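PDB 2J43: spydx from Streptococcus pyogenes, which binds alpha-glucans such as host lung glycogen through the tandem family 41 carbohydrate-binding modules of a streptococcal virulence factor, a pullulanase that probably hydrolyses alpha-1,6-glucosidic linkages. Local coordinates for residues A[87-92]-A[214-219]; A[104-109]-A[201-206]; A[115-120]-A[153-158]; A[167-172]-A[190-195]. All coordinates share one frame; numbering follows the deposited sequence. Where two conformers were deposited one is given.

Contact 1. Residues A[87-92]-A[214-219]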
loop_
_atom_site.group_PDB
_atom_site.type_symbol
_atom_site.label_atom_id
_atom_site.label_comp_id
_atom_site.label_asym_id
_atom_site.label_seq_id
_atom_site.Cartn_x
_atom_site.Cartn_y
_atom_site.Cartn_z
ATOM N N LEU A 87 2.511 -12.359 -1.811
ATOM C CA LEU A 87 3.545 -11.379 -2.140
ATOM C C LEU A 87 3.375 -11.069 -3.611
ATOM O O LEU A 87 3.458 -11.979 -4.424
ATOM C CB LEU A 87 4.944 -11.924 -1.843
ATOM C CG LEU A 87 5.173 -12.188 -0.349
ATOM C CD1 LEU A 87 6.551 -12.808 -0.128
ATOM C CD2 LEU A 87 5.001 -10.909 0.446
ATOM N N LEU A 88 3.110 -9.813 -3.964
ATOM C CA LEU A 88 2.772 -9.463 -5.357
ATOM C C LEU A 88 3.939 -9.684 -6.278
ATOM O O LEU A 88 3.777 -9.981 -7.476
ATOM C CB LEU A 88 2.271 -7.994 -5.422
ATOM C CG LEU A 88 0.982 -7.700 -4.643
ATOM C CD1 LEU A 88 0.606 -6.179 -4.690
ATOM C CD2 LEU A 88 -0.135 -8.523 -5.121
ATOM N N THR A 89 5.116 -9.510 -5.719
ATOM C CA THR A 89 6.380 -9.801 -6.372
ATOM C C THR A 89 7.325 -10.272 -5.306
ATOM O O THR A 89 7.122 -9.952 -4.132
ATOM C CB THR A 89 6.988 -8.536 -7.106
ATOM O OG1 THR A 89 8.128 -8.921 -7.800
ATOM C CG2 THR A 89 7.655 -7.595 -6.177
ATOM N N PRO A 90 8.390 -11.007 -5.659
ATOM C CA PRO A 90 9.394 -11.392 -4.666
ATOM C C PRO A 90 10.097 -10.240 -3.990
ATOM O O PRO A 90 10.722 -10.441 -2.957
ATOM C CB PRO A 90 10.391 -12.271 -5.472
ATOM C CG PRO A 90 9.661 -12.664 -6.629
ATOM C CD PRO A 90 8.686 -11.619 -6.977
ATOM N N LYS A 91 10.018 -9.023 -4.545
ATOM C CA LYS A 91 10.578 -7.849 -3.864
ATOM C C LYS A 91 9.602 -7.161 -2.901
ATOM O O LYS A 91 9.983 -6.167 -2.292
ATOM C CB LYS A 91 11.065 -6.801 -4.860
ATOM C CG LYS A 91 12.262 -7.232 -5.728
ATOM C CD LYS A 91 12.794 -6.067 -6.554
ATOM C CE LYS A 91 14.098 -6.440 -7.278
ATOM N NZ LYS A 91 13.892 -7.558 -8.221
HETATM N N MSE A 92 8.370 -7.653 -2.760
HETATM C CA MSE A 92 7.419 -7.008 -1.839
HETATM C C MSE A 92 7.919 -7.148 -0.411
HETATM O O MSE A 92 8.179 -8.271 0.061
HETATM C CB MSE A 92 6.024 -7.548 -1.995
HETATM C CG MSE A 92 5.083 -6.995 -0.926
HETATM SE SE MSE A 92 3.232 -7.287 -1.369
HETATM C CE MSE A 92 2.558 -7.453 0.497
ATOM N N ASN A 214 -1.109 -1.077 -6.808
ATOM C CA ASN A 214 0.014 -1.378 -5.923
ATOM C C ASN A 214 1.284 -0.727 -6.367
ATOM O O ASN A 214 1.459 -0.449 -7.562
ATOM C CB ASN A 214 0.211 -2.917 -5.869
ATOM C CG ASN A 214 0.578 -3.508 -7.224
ATOM O OD1 ASN A 214 -0.319 -3.901 -8.014
ATOM N ND2 ASN A 214 1.831 -3.527 -7.531
ATOM N N PRO A 215 2.201 -0.467 -5.437
ATOM C CA PRO A 215 3.423 0.247 -5.763
ATOM C C PRO A 215 4.501 -0.555 -6.465
ATOM O O PRO A 215 5.551 0.009 -6.753
ATOM C CB PRO A 215 3.926 0.705 -4.382
ATOM C CG PRO A 215 3.436 -0.311 -3.482
ATOM C CD PRO A 215 2.089 -0.744 -3.989
ATOM N N TYR A 216 4.217 -1.822 -6.767
ATOM C CA TYR A 216 5.122 -2.679 -7.518
ATOM C C TYR A 216 4.816 -2.631 -8.999
ATOM O O TYR A 216 5.532 -3.251 -9.798
ATOM C CB TYR A 216 5.073 -4.114 -6.963
ATOM C CG TYR A 216 5.409 -4.089 -5.514
ATOM C CD1 TYR A 216 6.705 -3.960 -5.080
ATOM C CD2 TYR A 216 4.401 -4.099 -4.544
ATOM C CE1 TYR A 216 7.026 -3.891 -3.742
ATOM C CE2 TYR A 216 4.722 -4.010 -3.195
ATOM C CZ TYR A 216 6.027 -3.876 -2.799
ATOM O OH TYR A 216 6.384 -3.746 -1.467
ATOM N N TYR A 217 3.759 -1.915 -9.384
ATOM C CA TYR A 217 3.327 -1.805 -10.798
ATOM C C TYR A 217 3.078 -3.206 -11.394
ATOM O O TYR A 217 3.468 -3.486 -12.514
ATOM C CB TYR A 217 4.298 -0.954 -11.656
ATOM C CG TYR A 217 4.628 0.367 -10.976
ATOM C CD1 TYR A 217 3.713 1.392 -10.975
ATOM C CD2 TYR A 217 5.856 0.575 -10.346
ATOM C CE1 TYR A 217 4.007 2.606 -10.344
ATOM C CE2 TYR A 217 6.165 1.769 -9.746
ATOM C CZ TYR A 217 5.195 2.769 -9.713
ATOM O OH TYR A 217 5.478 3.943 -9.067
ATOM N N ILE A 218 2.388 -4.042 -10.629
ATOM C CA ILE A 218 1.928 -5.366 -11.105
ATOM C C ILE A 218 0.465 -5.322 -11.482
ATOM O O ILE A 218 -0.385 -4.983 -10.682
ATOM C CB ILE A 218 2.165 -6.449 -10.022
ATOM C CG1 ILE A 218 3.621 -6.418 -9.552
ATOM C CG2 ILE A 218 1.804 -7.869 -10.593
ATOM C CD1 ILE A 218 4.703 -6.802 -10.645
ATOM N N ASP A 219 0.155 -5.714 -12.728
ATOM C CA ASP A 219 -1.169 -5.456 -13.271
ATOM C C ASP A 219 -2.271 -6.275 -12.602
ATOM O O ASP A 219 -2.144 -7.481 -12.415
ATOM C CB ASP A 219 -1.166 -5.654 -14.800
ATOM C CG ASP A 219 -2.500 -5.294 -15.430
ATOM O OD1 ASP A 219 -3.532 -5.358 -14.717
ATOM O OD2 ASP A 219 -2.624 -4.938 -16.629
#
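With CG of Tyr-216 trans to its own carbonyl carbon (chi1 -57°) and CG of Met-92 trans to its amide nitrogen (chi1 173°), the phenol reaches the 87-92 loop and the Met-92 chain runs across it at about a right angle. CB of Met-92 stands over one ring face, 4.2 Å from the Tyr-216 ring centroid, a CH-pi contact. The SE atom of this selenomethionine lies obliquely to that ring, 5.0 Å from its centroid, as in a Met-aromatic contact. CG2 of Thr-89 adds an apolar touch 3.9 Å from CD1 of Tyr-216. Farther along, Leu-88 and Asn-214 approach from opposite directions, with Leu-88 CD1 3.5 Å from Asn-214 CB. Each loop makes a type I turn, and their packing, loop to loop, joins the first module to the end of the second. Asn-93 N gives Tyr-216 OH a weak hydrogen bond. The 87-92 loop joins strands 83-86 and 94-97, whereas 214-219 ends this fragment, after strand 201-205, with Pro-215 and Tyr-217 resting on Phe-203 of that strand.

Contact 2. Residues A[104-109]-A[201-206]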
loop_
_atom_site.group_PDB
_atom_site.type_symbol
_atom_site.label_atom_id
_atom_site.label_comp_id
_atom_site.label_asym_id
_atom_site.label_seq_id
_atom_site.Cartn_x
_atom_site.Cartn_y
_atom_site.Cartn_z
ATOM N N HIS A 104 -2.765 -5.256 3.011
ATOM C CA HIS A 104 -2.671 -4.187 2.009
ATOM C C HIS A 104 -1.238 -3.998 1.619
ATOM O O HIS A 104 -0.336 -4.070 2.470
ATOM C CB HIS A 104 -3.250 -2.888 2.618
ATOM C CG HIS A 104 -4.643 -3.035 3.101
ATOM N ND1 HIS A 104 -4.954 -3.351 4.406
ATOM C CD2 HIS A 104 -5.828 -2.890 2.455
ATOM C CE1 HIS A 104 -6.271 -3.369 4.549
ATOM N NE2 HIS A 104 -6.824 -3.105 3.379
ATOM N N ALA A 105 -0.985 -3.670 0.354
ATOM C CA ALA A 105 0.358 -3.529 -0.153
ATOM C C ALA A 105 0.908 -2.083 -0.016
ATOM O O ALA A 105 1.985 -1.779 -0.512
ATOM C CB ALA A 105 0.403 -3.974 -1.636
ATOM N N TYR A 106 0.107 -1.221 0.609
ATOM C CA TYR A 106 0.495 0.156 0.960
ATOM C C TYR A 106 -0.340 0.524 2.188
ATOM O O TYR A 106 -1.252 -0.213 2.562
ATOM C CB TYR A 106 0.200 1.098 -0.222
ATOM C CG TYR A 106 -1.234 1.012 -0.696
ATOM C CD1 TYR A 106 -2.280 1.626 -0.000
ATOM C CD2 TYR A 106 -1.563 0.308 -1.869
ATOM C CE1 TYR A 106 -3.588 1.503 -0.402
ATOM C CE2 TYR A 106 -2.884 0.201 -2.301
ATOM C CZ TYR A 106 -3.892 0.823 -1.582
ATOM O OH TYR A 106 -5.204 0.744 -1.992
ATOM N N ARG A 107 -0.001 1.629 2.847
ATOM C CA ARG A 107 -0.769 2.054 3.993
ATOM C C ARG A 107 -2.164 2.565 3.583
ATOM O O ARG A 107 -2.246 3.549 2.847
ATOM C CB ARG A 107 -0.041 3.156 4.707
ATOM C CG ARG A 107 -0.763 3.607 5.937
ATOM C CD ARG A 107 0.018 4.612 6.665
ATOM N NE ARG A 107 -0.696 5.041 7.834
ATOM C CZ ARG A 107 -0.143 5.771 8.786
ATOM N NH1 ARG A 107 1.136 6.146 8.709
ATOM N NH2 ARG A 107 -0.865 6.119 9.820
ATOM N N PRO A 108 -3.244 1.947 4.041
ATOM C CA PRO A 108 -4.589 2.414 3.682
ATOM C C PRO A 108 -4.827 3.821 4.244
ATOM O O PRO A 108 -4.413 4.128 5.355
ATOM C CB PRO A 108 -5.506 1.408 4.375
ATOM C CG PRO A 108 -4.649 0.214 4.578
ATOM C CD PRO A 108 -3.298 0.699 4.848
ATOM N N LEU A 109 -5.446 4.676 3.462
ATOM C CA LEU A 109 -5.692 6.022 3.920
ATOM C C LEU A 109 -7.175 6.210 4.274
ATOM O O LEU A 109 -7.958 5.271 4.205
ATOM C CB LEU A 109 -5.180 7.001 2.869
ATOM C CG LEU A 109 -3.716 6.743 2.457
ATOM C CD1 LEU A 109 -3.305 7.701 1.343
ATOM C CD2 LEU A 109 -2.696 6.803 3.636
ATOM N N GLN A 201 -5.189 4.005 -2.370
ATOM C CA GLN A 201 -4.197 4.495 -3.318
ATOM C C GLN A 201 -4.097 3.794 -4.639
ATOM O O GLN A 201 -4.370 2.590 -4.740
ATOM C CB GLN A 201 -2.821 4.351 -2.598
ATOM C CG GLN A 201 -2.759 4.984 -1.191
ATOM C CD GLN A 201 -1.354 5.187 -0.634
ATOM O OE1 GLN A 201 -1.074 4.896 0.584
ATOM N NE2 GLN A 201 -0.480 5.693 -1.454
ATOM N N VAL A 202 -3.716 4.563 -5.658
ATOM C CA VAL A 202 -3.306 4.078 -6.942
ATOM C C VAL A 202 -1.961 4.635 -7.343
ATOM O O VAL A 202 -1.428 5.599 -6.753
ATOM C CB VAL A 202 -4.378 4.318 -8.029
ATOM C CG1 VAL A 202 -5.700 3.620 -7.668
ATOM C CG2 VAL A 202 -4.588 5.789 -8.276
ATOM N N PHE A 203 -1.374 4.018 -8.363
ATOM C CA PHE A 203 0.000 4.237 -8.707
ATOM C C PHE A 203 0.118 4.293 -10.204
ATOM O O PHE A 203 -0.329 3.380 -10.910
ATOM C CB PHE A 203 0.883 3.111 -8.146
ATOM C CG PHE A 203 0.702 2.934 -6.678
ATOM C CD1 PHE A 203 1.565 3.512 -5.794
ATOM C CD2 PHE A 203 -0.386 2.251 -6.184
ATOM C CE1 PHE A 203 1.315 3.415 -4.403
ATOM C CE2 PHE A 203 -0.614 2.131 -4.826
ATOM C CZ PHE A 203 0.247 2.726 -3.940
ATOM N N VAL A 204 0.651 5.406 -10.697
ATOM C CA VAL A 204 0.979 5.587 -12.120
ATOM C C VAL A 204 2.396 6.060 -12.276
ATOM O O VAL A 204 3.014 6.560 -11.327
ATOM C CB VAL A 204 -0.007 6.558 -12.866
ATOM C CG1 VAL A 204 -1.381 5.884 -13.081
ATOM C CG2 VAL A 204 -0.129 7.833 -12.148
ATOM N N LYS A 205 2.991 5.814 -13.447
ATOM C CA LYS A 205 4.369 6.165 -13.656
ATOM C C LYS A 205 4.703 6.577 -15.099
ATOM O O LYS A 205 4.037 6.109 -16.021
ATOM C CB LYS A 205 5.279 4.967 -13.310
ATOM C CG LYS A 205 4.963 3.670 -14.039
ATOM C CD LYS A 205 6.020 2.584 -13.652
ATOM C CE LYS A 205 5.753 1.256 -14.291
ATOM N NZ LYS A 205 5.952 1.231 -15.791
ATOM N N ASP A 206 5.696 7.452 -15.236
ATOM C CA ASP A 206 6.310 7.780 -16.515
ATOM C C ASP A 206 5.243 8.105 -17.580
ATOM O O ASP A 206 4.387 8.987 -17.344
ATOM C CB ASP A 206 7.261 6.610 -16.897
ATOM C CG ASP A 206 8.296 6.342 -15.821
ATOM O OD1 ASP A 206 9.023 7.277 -15.457
ATOM O OD2 ASP A 206 8.433 5.250 -15.296
#
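Tyr-106 lies against Gln-201 where the connection between the two beta-sandwich modules meets strand 201-205, an outermost strand of the second module. The two side chains slide past each other in opposite directions. CB of Gln-201 sits over one face of the phenol, 3.7 Å from the Tyr-106 ring centroid and 14° off its normal, which identifies a CH-pi contact. Phe-203, two residues along the strand, meets the same tyrosine obliquely: the ring planes differ by 49°, and CD2 of Tyr-106 comes to the edge of the Phe-203 ring, 3.6 Å from CE2. Leu-109 crosses the glutamine at about a right angle, its CD1 3.7 Å from Gln-201 CD, so the phenol covers the start of the glutamine chain and the leucine meets its amide end. The phenol itself starts between its backbone N and carbonyl carbon (chi1 54°), which directs it at the strand. Its hydroxyl is hydrogen-bonded to His-199 ND1 and weakly to Thr-200 N. The final grip is also weak but nearly straight: Gln-201 N donates to Tyr-106 OH over 3.3 Å.

Contact 3. Residues A[115-120]-A[153-158]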
loop_
_atom_site.group_PDB
_atom_site.type_symbol
_atom_site.label_atom_id
_atom_site.label_comp_id
_atom_site.label_asym_id
_atom_site.label_seq_id
_atom_site.Cartn_x
_atom_site.Cartn_y
_atom_site.Cartn_z
ATOM N N ARG A 115 -5.754 8.556 -3.047
ATOM C CA ARG A 115 -4.423 9.098 -3.365
ATOM C C ARG A 115 -3.935 8.607 -4.723
ATOM O O ARG A 115 -3.884 7.393 -4.983
ATOM C CB ARG A 115 -3.383 8.683 -2.317
ATOM C CG ARG A 115 -2.005 9.243 -2.592
ATOM C CD ARG A 115 -1.030 9.196 -1.429
ATOM N NE ARG A 115 -1.474 9.975 -0.293
ATOM C CZ ARG A 115 -0.792 10.073 0.856
ATOM N NH1 ARG A 115 0.341 9.403 1.030
ATOM N NH2 ARG A 115 -1.256 10.853 1.833
ATOM N N ILE A 116 -3.543 9.559 -5.577
ATOM C CA ILE A 116 -2.902 9.268 -6.838
ATOM C C ILE A 116 -1.425 9.527 -6.674
ATOM O O ILE A 116 -1.003 10.650 -6.459
ATOM C CB ILE A 116 -3.494 10.147 -7.944
ATOM C CG1 ILE A 116 -4.981 9.816 -8.114
ATOM C CG2 ILE A 116 -2.651 9.980 -9.229
ATOM C CD1 ILE A 116 -5.762 10.754 -9.069
ATOM N N ASN A 117 -0.628 8.474 -6.766
ATOM C CA ASN A 117 0.814 8.545 -6.695
ATOM C C ASN A 117 1.382 8.518 -8.111
ATOM O O ASN A 117 0.935 7.697 -8.947
ATOM C CB ASN A 117 1.368 7.312 -5.950
ATOM C CG ASN A 117 0.942 7.233 -4.529
ATOM O OD1 ASN A 117 1.559 7.883 -3.667
ATOM N ND2 ASN A 117 -0.155 6.477 -4.237
ATOM N N TYR A 118 2.334 9.400 -8.409
ATOM C CA TYR A 118 2.911 9.450 -9.743
ATOM C C TYR A 118 4.409 9.469 -9.599
ATOM O O TYR A 118 4.900 10.350 -8.944
ATOM C CB TYR A 118 2.505 10.741 -10.515
ATOM C CG TYR A 118 3.199 10.798 -11.858
ATOM C CD1 TYR A 118 2.801 9.939 -12.885
ATOM C CD2 TYR A 118 4.259 11.683 -12.110
ATOM C CE1 TYR A 118 3.454 9.930 -14.113
ATOM C CE2 TYR A 118 4.901 11.704 -13.353
ATOM C CZ TYR A 118 4.500 10.816 -14.342
ATOM O OH TYR A 118 5.134 10.826 -15.573
ATOM N N HIS A 119 5.095 8.516 -10.228
ATOM C CA HIS A 119 6.543 8.385 -10.203
ATOM C C HIS A 119 7.089 8.561 -11.629
ATOM O O HIS A 119 6.472 8.077 -12.590
ATOM C CB HIS A 119 6.944 7.011 -9.627
ATOM C CG HIS A 119 8.405 6.901 -9.277
ATOM N ND1 HIS A 119 9.364 6.525 -10.182
ATOM C CD2 HIS A 119 9.048 7.075 -8.095
ATOM C CE1 HIS A 119 10.551 6.541 -9.596
ATOM N NE2 HIS A 119 10.386 6.848 -8.327
ATOM N N ASN A 120 8.211 9.278 -11.755
ATOM C CA ASN A 120 8.955 9.314 -13.003
ATOM C C ASN A 120 10.438 9.037 -12.752
ATOM O O ASN A 120 10.879 9.000 -11.605
ATOM C CB ASN A 120 8.703 10.615 -13.817
ATOM C CG ASN A 120 9.178 11.878 -13.106
ATOM O OD1 ASN A 120 9.966 11.814 -12.150
ATOM N ND2 ASN A 120 8.680 13.075 -13.586
ATOM N N GLY A 153 6.160 11.448 -1.583
ATOM C CA GLY A 153 5.876 10.305 -0.737
ATOM C C GLY A 153 6.875 9.209 -1.055
ATOM O O GLY A 153 7.912 9.442 -1.737
ATOM N N HIS A 154 6.522 7.987 -0.645
ATOM C CA HIS A 154 7.366 6.815 -0.877
ATOM C C HIS A 154 7.329 6.285 -2.294
ATOM O O HIS A 154 8.138 5.478 -2.656
ATOM C CB HIS A 154 6.894 5.689 0.067
ATOM C CG HIS A 154 7.009 6.026 1.522
ATOM N ND1 HIS A 154 8.203 6.407 2.103
ATOM C CD2 HIS A 154 6.091 6.008 2.522
ATOM C CE1 HIS A 154 8.010 6.626 3.392
ATOM N NE2 HIS A 154 6.738 6.389 3.674
ATOM N N TYR A 155 6.373 6.723 -3.088
ATOM C CA TYR A 155 6.080 6.140 -4.394
ATOM C C TYR A 155 5.938 7.225 -5.472
ATOM O O TYR A 155 5.065 7.130 -6.420
ATOM C CB TYR A 155 4.789 5.380 -4.304
ATOM C CG TYR A 155 4.629 4.508 -3.076
ATOM C CD1 TYR A 155 5.384 3.357 -2.900
ATOM C CD2 TYR A 155 3.673 4.798 -2.136
ATOM C CE1 TYR A 155 5.184 2.562 -1.805
ATOM C CE2 TYR A 155 3.462 4.007 -1.031
ATOM C CZ TYR A 155 4.189 2.876 -0.890
ATOM O OH TYR A 155 3.980 2.113 0.240
ATOM N N GLY A 156 6.777 8.250 -5.287
ATOM C CA GLY A 156 6.774 9.420 -6.150
ATOM C C GLY A 156 5.954 10.548 -5.537
ATOM O O GLY A 156 5.771 10.633 -4.316
ATOM N N ALA A 157 5.536 11.475 -6.380
ATOM C CA ALA A 157 4.737 12.610 -5.961
ATOM C C ALA A 157 3.332 12.102 -5.756
ATOM O O ALA A 157 3.000 11.040 -6.272
ATOM C CB ALA A 157 4.796 13.705 -7.005
ATOM N N TYR A 158 2.501 12.831 -5.035
ATOM C CA TYR A 158 1.120 12.423 -4.893
ATOM C C TYR A 158 0.159 13.558 -4.624
ATOM O O TYR A 158 0.554 14.659 -4.223
ATOM C CB TYR A 158 0.970 11.354 -3.787
ATOM C CG TYR A 158 1.200 11.851 -2.381
ATOM C CD1 TYR A 158 0.197 12.459 -1.676
ATOM C CD2 TYR A 158 2.440 11.739 -1.782
ATOM C CE1 TYR A 158 0.411 12.930 -0.380
ATOM C CE2 TYR A 158 2.673 12.208 -0.451
ATOM C CZ TYR A 158 1.650 12.788 0.214
ATOM O OH TYR A 158 1.811 13.266 1.494
HETATM O O HOH W 1 4.158 8.658 -3.010
#
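Strands 113-119 and 156-162 are antiparallel neighbours in the mixed sheet of the second module, and this contact takes in the end of their ladder where the 147-153/156-162 hairpin turns. Tyr-118 and Ala-157 form a hydrogen-bonded pair of unequal bonds: Tyr-118 N donates to Ala-157 O over 2.8 Å at 170°, while Ala-157 N reaches Tyr-118 O at 2.9 Å with a bent angle of 132°. Beside them, Asn-117 and Tyr-158 form a non-hydrogen-bonded pair, and Tyr-158 CA makes a CA-H...O contact of 3.2 Å with Ile-116 O. The face bearing Asn-117 and Tyr-158 carries the main side-chain interaction. The guanidinium of Arg-115 lies flat on the Tyr-158 ring, planes 16° apart, with CZ 3.7 Å from the ring centroid; this is a stacked cation-pi contact. A bend at chi3 turns the arginine over the ring, and Asp-160 holds its NE in a salt bridge. A water joins the strands to the turn, donating to Asn-117 OD1 at 2.8 Å and to Gly-156 O, and accepting from Tyr-155 N. Asn-117 ND2 is bonded to Val-202 O on the next strand. Gly-153 N donates to Gly-156 O over 2.9 Å across His-154 and Tyr-155, and the whole is a beta hairpin whose second strand pairs on its other side with strand 113-119, an antiparallel run within the module's sheet.

Contact 4. Residues A[167-172]-A[190-195]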
loop_
_atom_site.group_PDB
_atom_site.type_symbol
_atom_site.label_atom_id
_atom_site.label_comp_id
_atom_site.label_asym_id
_atom_site.label_seq_id
_atom_site.Cartn_x
_atom_site.Cartn_y
_atom_site.Cartn_z
ATOM N N ALA A 167 -19.166 7.297 -4.902
ATOM C CA ALA A 167 -18.292 7.237 -6.065
ATOM C C ALA A 167 -18.051 5.802 -6.537
ATOM O O ALA A 167 -17.801 4.899 -5.729
ATOM C CB ALA A 167 -16.948 7.947 -5.772
ATOM N N ASN A 168 -18.110 5.609 -7.846
ATOM C CA ASN A 168 -17.775 4.328 -8.487
ATOM C C ASN A 168 -16.560 4.362 -9.393
ATOM O O ASN A 168 -15.860 3.361 -9.482
ATOM C CB ASN A 168 -18.921 3.849 -9.374
ATOM C CG ASN A 168 -20.183 3.585 -8.604
ATOM O OD1 ASN A 168 -20.168 2.880 -7.593
ATOM N ND2 ASN A 168 -21.284 4.153 -9.075
ATOM N N GLU A 169 -16.345 5.478 -10.108
ATOM C CA GLU A 169 -15.311 5.564 -11.136
ATOM C C GLU A 169 -14.658 6.962 -11.150
ATOM O O GLU A 169 -15.352 7.957 -10.952
ATOM C CB GLU A 169 -15.932 5.251 -12.495
ATOM C CG GLU A 169 -14.933 4.840 -13.547
ATOM C CD GLU A 169 -15.591 4.229 -14.782
ATOM O OE1 GLU A 169 -16.433 3.319 -14.623
ATOM O OE2 GLU A 169 -15.245 4.664 -15.912
ATOM N N ILE A 170 -13.333 7.004 -11.263
ATOM C CA ILE A 170 -12.602 8.271 -11.394
ATOM C C ILE A 170 -11.799 8.210 -12.670
ATOM O O ILE A 170 -11.358 7.157 -13.085
ATOM C CB ILE A 170 -11.661 8.539 -10.158
ATOM C CG1 ILE A 170 -10.923 9.882 -10.256
ATOM C CG2 ILE A 170 -10.590 7.468 -10.025
ATOM C CD1 ILE A 170 -10.051 10.176 -9.015
ATOM N N GLY A 171 -11.634 9.373 -13.296
ATOM C CA GLY A 171 -10.738 9.525 -14.405
ATOM C C GLY A 171 -9.751 10.611 -14.017
ATOM O O GLY A 171 -10.058 11.535 -13.253
ATOM N N PHE A 172 -8.566 10.469 -14.547
ATOM C CA PHE A 172 -7.544 11.473 -14.349
ATOM C C PHE A 172 -6.468 11.407 -15.424
ATOM O O PHE A 172 -6.370 10.482 -16.233
ATOM C CB PHE A 172 -6.945 11.358 -12.928
ATOM C CG PHE A 172 -6.206 10.085 -12.650
ATOM C CD1 PHE A 172 -4.813 9.978 -12.835
ATOM C CD2 PHE A 172 -6.876 8.976 -12.202
ATOM C CE1 PHE A 172 -4.161 8.787 -12.550
ATOM C CE2 PHE A 172 -6.177 7.799 -11.894
ATOM C CZ PHE A 172 -4.840 7.736 -12.083
ATOM N N ASP A 190 -6.467 8.714 -21.163
ATOM C CA ASP A 190 -7.042 8.957 -19.851
ATOM C C ASP A 190 -6.876 7.745 -18.950
ATOM O O ASP A 190 -7.136 6.602 -19.374
ATOM C CB ASP A 190 -8.510 9.202 -19.985
ATOM C CG ASP A 190 -8.856 10.574 -20.569
ATOM O OD1 ASP A 190 -7.997 11.488 -20.604
ATOM O OD2 ASP A 190 -10.040 10.815 -20.926
ATOM N N TYR A 191 -6.480 7.987 -17.713
ATOM C CA TYR A 191 -6.473 6.935 -16.702
ATOM C C TYR A 191 -7.841 6.788 -16.109
ATOM O O TYR A 191 -8.461 7.748 -15.720
ATOM C CB TYR A 191 -5.524 7.299 -15.572
ATOM C CG TYR A 191 -4.100 7.352 -15.946
ATOM C CD1 TYR A 191 -3.400 6.211 -16.207
ATOM C CD2 TYR A 191 -3.418 8.569 -16.028
ATOM C CE1 TYR A 191 -2.068 6.235 -16.541
ATOM C CE2 TYR A 191 -2.113 8.630 -16.329
ATOM C CZ TYR A 191 -1.404 7.476 -16.619
ATOM O OH TYR A 191 -0.087 7.596 -16.963
ATOM N N LEU A 192 -8.309 5.547 -15.982
ATOM C CA LEU A 192 -9.608 5.272 -15.419
ATOM C C LEU A 192 -9.447 4.273 -14.281
ATOM O O LEU A 192 -8.683 3.315 -14.398
ATOM C CB LEU A 192 -10.511 4.672 -16.516
ATOM C CG LEU A 192 -11.695 5.491 -17.043
ATOM C CD1 LEU A 192 -11.458 7.034 -17.142
ATOM C CD2 LEU A 192 -12.168 4.914 -18.410
ATOM N N PHE A 193 -10.145 4.519 -13.184
ATOM C CA PHE A 193 -10.100 3.597 -12.042
ATOM C C PHE A 193 -11.447 3.421 -11.422
ATOM O O PHE A 193 -12.117 4.357 -11.081
ATOM C CB PHE A 193 -9.095 4.092 -10.990
ATOM C CG PHE A 193 -8.832 3.092 -9.884
ATOM C CD1 PHE A 193 -8.095 1.941 -10.146
ATOM C CD2 PHE A 193 -9.291 3.324 -8.616
ATOM C CE1 PHE A 193 -7.869 1.015 -9.126
ATOM C CE2 PHE A 193 -9.050 2.414 -7.586
ATOM C CZ PHE A 193 -8.332 1.275 -7.854
ATOM N N LYS A 194 -11.840 2.162 -11.205
ATOM C CA LYS A 194 -13.161 1.874 -10.652
ATOM C C LYS A 194 -13.155 0.776 -9.575
ATOM O O LYS A 194 -14.166 0.106 -9.390
ATOM C CB LYS A 194 -14.115 1.464 -11.798
ATOM C CG LYS A 194 -13.650 0.287 -12.637
ATOM C CD LYS A 194 -14.831 -0.519 -13.207
ATOM C CE LYS A 194 -15.430 0.093 -14.452
ATOM N NZ LYS A 194 -16.315 -0.901 -15.173
ATOM N N GLU A 195 -12.042 0.579 -8.884
ATOM C CA GLU A 195 -11.997 -0.346 -7.742
ATOM C C GLU A 195 -11.913 0.439 -6.420
ATOM O O GLU A 195 -11.086 0.150 -5.565
ATOM C CB GLU A 195 -10.791 -1.317 -7.862
ATOM C CG GLU A 195 -10.433 -1.833 -9.257
ATOM C CD GLU A 195 -9.301 -2.873 -9.240
ATOM O OE1 GLU A 195 -8.154 -2.598 -8.772
ATOM O OE2 GLU A 195 -9.569 -4.003 -9.691
HETATM O O HOH W 2 -15.579 1.793 -7.246
#
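Backbone bonding defines the pairing of Ile-170 with Phe-193 and Phe-172 with Tyr-191, two antiparallel hydrogen-bonded pairs. Ile-170 N to Phe-193 O and the return bond from Phe-193 N to Ile-170 O both measure 2.9 Å, the first nearly straight (169°). Between them Gly-171 faces Leu-192 in a non-hydrogen-bonded pair. Aromatic packing occupies the face of Phe-172 and Tyr-191. CG of Phe-172 lies between its backbone N and carbonyl carbon (chi1 65°), which brings the ring beneath Tyr-191 CB, 3.6 Å from the Phe-172 centroid, a CH-pi contact; the rings are near parallel (23°) but slid apart. Among polar groups, Glu-169 and Lys-194 run side by side, yet OE1 of Glu-169 stays 4.3 Å from Lys-194 NZ, beyond a salt bridge; Glu-169 OE2 pairs with Lys-134. A water donates to Asn-168 O at 2.7 Å and weakly to Lys-194 O. Strand 191-193 is outermost in the sheet; strand 170-176 separates it from strand 128-134, while Phe-172 and Phe-193 pack toward strands 113-119 and 201-205.

Contacts 1 and 2 join the two modules, whereas contacts 3 and 4 lie within the second. Along the chain, contact 1 encloses contact 2, which in turn encloses contacts 3 and 4 in series. The centres of contacts 2 and 3 are about 8 Å apart, through neighbouring strands 201-205 and 113-119; those of contacts 1 and 4 are about 21 Å apart, with nearest atoms about 7 Å apart. Strand 201-205 is the common element: Phe-203 packs on Pro-215 of contact 1, and Val-202 and Val-204 pack on Phe-193 and Tyr-191 of contact 4. One face of this strand thus meets the linker and the 214-219 segment and the other packs into the second module, consistent with tandem modules held in a set orientation.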